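Local coordinates for protein SPI-1 type 3 secretion system secretin (Salmonella enterica subsp. enterica serovar Typhimurium, PDB 4G08) that forms a ring-shaped multimer with an apparent central pore in the outer membrane, as part of the injectisome that delivers bacterial effector proteins into host cells, at residues F53-H56 against A60-E63; F128-S131 against V135-D138. All coordinates share one frame; numbering follows the deposited sequence.

Contact 1 of 2, residues F53-H56 against A60-E63; sequences FEFH and ALLE
L61 reaches from the helix to the chain leading into it and meets F53 and F55 there. The contact is small and apolar, with 119 Å² buried in all. One methyl, CD2 of L61, does all the close touching. It lies 3.7 Å from CD1 of F55 and 3.8 Å from CE1 of F55. Those two atoms form one side of the ring, and the methyl sits at that edge, near the ring plane. The same methyl comes within 4.1 Å of CD1 of F53. Here the approach is oblique to the ring, and the two side chains run at about a right angle to each other. L61 has CG anti to its backbone N (chi1 -172°), and CD2 continues that extended line toward both rings.

Backbone packing adds little. CD2 of L61 also passes 4.2 Å from the carbonyl O of E54, the residue between the two phenylalanines. The side chain of E54 turns the other way.

Further apolar contacts come from helix 23-30. F26 meets the F53 ring edge-to-face and also touches L61. M30 touches both F55 and L61, so the leucine and the two rings belong to one larger cluster. F53 is still tied by backbone hydrogen bonding to F16 of strand 16-22.

The leucine closes a short strand-to-helix loop with apolar side chains. It joins the end of strand 52-53 to the first turn of helix 58-69, within the N0 domain of this secretin's periplasmic part.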
loop_
_atom_site.group_PDB
_atom_site.type_symbol
_atom_site.label_atom_id
_atom_site.label_comp_id
_atom_site.label_asym_id
_atom_site.label_seq_id
_atom_site.Cartn_x
_atom_site.Cartn_y
_atom_site.Cartn_z
ATOM N N PHE A 53 -11.360 -5.597 20.383
ATOM C CA PHE A 53 -10.067 -5.671 19.729
ATOM C C PHE A 53 -8.915 -5.805 20.692
ATOM O O PHE A 53 -8.805 -5.070 21.679
ATOM C CB PHE A 53 -9.834 -4.468 18.831
ATOM C CG PHE A 53 -10.732 -4.425 17.655
ATOM C CD1 PHE A 53 -10.412 -5.110 16.506
ATOM C CD2 PHE A 53 -11.953 -3.792 17.742
ATOM C CE1 PHE A 53 -11.284 -5.141 15.449
ATOM C CE2 PHE A 53 -12.833 -3.824 16.692
ATOM C CZ PHE A 53 -12.501 -4.504 15.545
ATOM N N GLU A 54 -7.992 -6.663 20.294
ATOM C CA GLU A 54 -6.690 -6.773 20.916
ATOM C C GLU A 54 -5.656 -6.540 19.832
ATOM O O GLU A 54 -5.842 -6.934 18.679
ATOM C CB GLU A 54 -6.500 -8.175 21.494
ATOM C CG GLU A 54 -7.268 -8.437 22.779
ATOM C CD GLU A 54 -6.759 -7.622 23.954
ATOM O OE1 GLU A 54 -5.561 -7.264 23.961
ATOM O OE2 GLU A 54 -7.541 -7.399 24.904
ATOM N N PHE A 55 -4.593 -5.846 20.200
ATOM C CA PHE A 55 -3.604 -5.417 19.238
ATOM C C PHE A 55 -2.319 -6.217 19.430
ATOM O O PHE A 55 -1.221 -5.669 19.392
ATOM C CB PHE A 55 -3.354 -3.921 19.397
ATOM C CG PHE A 55 -4.567 -3.077 19.128
ATOM C CD1 PHE A 55 -5.335 -3.299 17.999
ATOM C CD2 PHE A 55 -4.986 -2.124 20.035
ATOM C CE1 PHE A 55 -6.468 -2.552 17.758
ATOM C CE2 PHE A 55 -6.112 -1.364 19.792
ATOM C CZ PHE A 55 -6.875 -1.605 18.667
ATOM N N HIS A 56 -2.461 -7.512 19.601
ATOM C CA HIS A 56 -1.322 -8.400 19.826
ATOM C C HIS A 56 -0.575 -8.684 18.532
ATOM O O HIS A 56 0.476 -9.275 18.537
ATOM C CB HIS A 56 -1.785 -9.717 20.458
ATOM C CG HIS A 56 -2.922 -10.349 19.745
ATOM N ND1 HIS A 56 -4.226 -10.014 20.003
ATOM C CD2 HIS A 56 -2.958 -11.271 18.762
ATOM C CE1 HIS A 56 -5.021 -10.686 19.197
ATOM N NE2 HIS A 56 -4.274 -11.456 18.431
ATOM N N ALA A 60 -1.305 -8.333 11.161
ATOM C CA ALA A 60 -2.312 -9.336 10.861
ATOM C C ALA A 60 -3.711 -8.741 10.929
ATOM O O ALA A 60 -4.577 -9.070 10.120
ATOM C CB ALA A 60 -2.192 -10.496 11.819
ATOM N N LEU A 61 -3.934 -7.881 11.915
ATOM C CA LEU A 61 -5.220 -7.217 12.065
ATOM C C LEU A 61 -5.514 -6.312 10.882
ATOM O O LEU A 61 -6.639 -6.262 10.388
ATOM C CB LEU A 61 -5.240 -6.395 13.342
ATOM C CG LEU A 61 -6.619 -5.834 13.656
ATOM C CD1 LEU A 61 -7.644 -6.949 13.672
ATOM C CD2 LEU A 61 -6.598 -5.103 14.981
ATOM N N LEU A 62 -4.509 -5.560 10.461
ATOM C CA LEU A 62 -4.657 -4.693 9.310
ATOM C C LEU A 62 -5.062 -5.475 8.078
ATOM O O LEU A 62 -5.866 -5.003 7.274
ATOM C CB LEU A 62 -3.355 -3.966 9.038
ATOM C CG LEU A 62 -3.217 -2.659 9.797
ATOM C CD1 LEU A 62 -1.789 -2.183 9.704
ATOM C CD2 LEU A 62 -4.150 -1.618 9.220
ATOM N N GLU A 63 -4.441 -6.628 7.874
ATOM C CA GLU A 63 -4.775 -7.436 6.716
ATOM C C GLU A 63 -6.208 -7.924 6.796
ATOM O O GLU A 63 -6.938 -7.878 5.814
ATOM C CB GLU A 63 -3.828 -8.619 6.586
ATOM C CG GLU A 63 -2.400 -8.210 6.304
ATOM C CD GLU A 63 -1.968 -8.526 4.884
ATOM O OE1 GLU A 63 -0.875 -8.069 4.484
ATOM O OE2 GLU A 63 -2.691 -9.271 4.184
#

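Contact 2 of 2, residues F128-S131 against V135-D138; sequences FYVS and VYVD
This is a buried strand-to-helix packing contact: V130 of strand 127-132 lies against Y136 and V137, at the start of helix 134-150. The strand runs into the helix through a short turn, and the two segments cover 147 Å² of surface between them.

V130 uses its two methyls on different partners. CG2 of V130 stands 4.0 Å from CE2 of Y136, oblique to the ring. CG1 of V130 comes 4.2 Å from CG1 of V137. The split follows from the V130 rotamer (chi1 59°), with CG1 set between N and the carbonyl carbon and CG2 opposite N. V137 also reaches the strand backbone, where its CG2 lies 4.4 Å from C of S131.

The strand is the central one of a three-stranded antiparallel sheet, with 89-94 and 120-121 as its neighbours. Helix 134-150 packs on this sheet. The chain order 89-94, 100-109, 120-121, 127-132, 134-150 is beta-alpha-beta-beta-alpha, consistent with the small ring-building domains of secretins. V137 also touches R89 and A91 of strand 89-94, so it spans two strands. The backbone of V130 is hydrogen-bonded to that of A91.

S131 directs its CB away from the helix, and its OG hydrogen-bonds to N90 and R120. Its part in the contact is therefore made by the backbone. Y136 keeps CG trans to N (chi1 178°), which aims the ring toward the strand. Its hydroxyl hydrogen-bonds to the carbonyl O of Y117. That bond anchors the far end of the ring, while V130 packs near CE2. The Y136 ring also meets that of Y74, from strand 71-75, with the planes at about 50°.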
loop_
_atom_site.group_PDB
_atom_site.type_symbol
_atom_site.label_atom_id
_atom_site.label_comp_id
_atom_site.label_asym_id
_atom_site.label_seq_id
_atom_site.Cartn_x
_atom_site.Cartn_y
_atom_site.Cartn_z
ATOM N N PHE A 128 3.453 -2.192 -17.779
ATOM C CA PHE A 128 2.893 -3.093 -16.778
ATOM C C PHE A 128 1.829 -2.348 -15.996
ATOM O O PHE A 128 1.747 -1.123 -16.077
ATOM C CB PHE A 128 3.987 -3.611 -15.838
ATOM C CG PHE A 128 4.595 -2.551 -14.968
ATOM C CD1 PHE A 128 3.954 -2.145 -13.819
ATOM C CD2 PHE A 128 5.834 -2.013 -15.264
ATOM C CE1 PHE A 128 4.504 -1.185 -13.003
ATOM C CE2 PHE A 128 6.393 -1.048 -14.454
ATOM C CZ PHE A 128 5.719 -0.626 -13.325
ATOM N N TYR A 129 0.926 -3.092 -15.357
ATOM C CA TYR A 129 -0.094 -2.463 -14.520
ATOM C C TYR A 129 0.211 -2.657 -13.056
ATOM O O TYR A 129 0.875 -3.606 -12.657
ATOM C CB TYR A 129 -1.486 -3.024 -14.793
ATOM C CG TYR A 129 -1.879 -3.007 -16.237
ATOM C CD1 TYR A 129 -2.249 -1.831 -16.864
ATOM C CD2 TYR A 129 -1.932 -4.180 -16.959
ATOM C CE1 TYR A 129 -2.571 -1.811 -18.204
ATOM C CE2 TYR A 129 -2.315 -4.184 -18.277
ATOM C CZ TYR A 129 -2.583 -2.989 -18.909
ATOM O OH TYR A 129 -2.785 -2.968 -20.275
ATOM N N VAL A 130 -0.251 -1.708 -12.266
ATOM C CA VAL A 130 -0.158 -1.823 -10.832
ATOM C C VAL A 130 -1.326 -1.077 -10.223
ATOM O O VAL A 130 -1.789 -0.076 -10.771
ATOM C CB VAL A 130 1.168 -1.254 -10.302
ATOM C CG1 VAL A 130 1.310 0.206 -10.681
ATOM C CG2 VAL A 130 1.263 -1.449 -8.793
ATOM N N SER A 131 -1.929 -1.705 -9.221
ATOM C CA SER A 131 -3.109 -1.156 -8.582
ATOM C C SER A 131 -2.960 -1.302 -7.076
ATOM O O SER A 131 -2.625 -2.381 -6.569
ATOM C CB SER A 131 -4.367 -1.887 -9.056
ATOM O OG SER A 131 -4.554 -1.741 -10.455
ATOM N N VAL A 135 -0.023 6.191 -2.334
ATOM C CA VAL A 135 1.357 6.424 -1.962
ATOM C C VAL A 135 2.291 5.349 -2.536
ATOM O O VAL A 135 3.427 5.641 -2.918
ATOM C CB VAL A 135 1.514 6.462 -0.448
ATOM C CG1 VAL A 135 1.151 5.111 0.128
ATOM C CG2 VAL A 135 2.933 6.844 -0.093
ATOM N N TYR A 136 1.797 4.122 -2.641
ATOM C CA TYR A 136 2.576 3.022 -3.220
ATOM C C TYR A 136 2.741 3.172 -4.730
ATOM O O TYR A 136 3.847 3.060 -5.266
ATOM C CB TYR A 136 1.899 1.692 -2.902
ATOM C CG TYR A 136 2.584 0.496 -3.497
ATOM C CD1 TYR A 136 3.823 0.080 -3.042
ATOM C CD2 TYR A 136 1.929 -0.289 -4.423
ATOM C CE1 TYR A 136 4.439 -1.022 -3.586
ATOM C CE2 TYR A 136 2.516 -1.408 -4.942
ATOM C CZ TYR A 136 3.772 -1.763 -4.531
ATOM O OH TYR A 136 4.301 -2.940 -5.000
ATOM N N VAL A 137 1.630 3.386 -5.411
ATOM C CA VAL A 137 1.630 3.457 -6.857
ATOM C C VAL A 137 2.482 4.624 -7.330
ATOM O O VAL A 137 3.263 4.497 -8.270
ATOM C CB VAL A 137 0.202 3.613 -7.394
ATOM C CG1 VAL A 137 0.229 3.883 -8.886
ATOM C CG2 VAL A 137 -0.601 2.357 -7.099
ATOM N N ASP A 138 2.442 5.720 -6.584
ATOM C CA ASP A 138 3.248 6.886 -6.921
ATOM C C ASP A 138 4.729 6.539 -6.875
ATOM O O ASP A 138 5.505 6.931 -7.745
ATOM C CB ASP A 138 2.967 8.023 -5.947
ATOM C CG ASP A 138 1.625 8.676 -6.183
ATOM O OD1 ASP A 138 0.986 8.381 -7.214
ATOM O OD2 ASP A 138 1.251 9.557 -5.381
#

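From the N terminus, the chain first builds strand 16-22 and helix 23-30, which later meet contact 1. Contact 1 then closes the short loop from strand 52-53 into helix 58-69. The chain goes on through strands 71-75 and 80-84 to the second sheet-and-helix unit. There contact 2 closes the turn from strand 127-132 into helix 134-150. The contacts follow in series, neither nested nor crossed. The centres of contacts 1 and 2 lie about 26 Å apart, on opposite sides of the chain's centre, and their nearest atoms about 12 Å apart. Each joins a strand end to the helix after it, one in the N0 domain and one in the short domain that follows it.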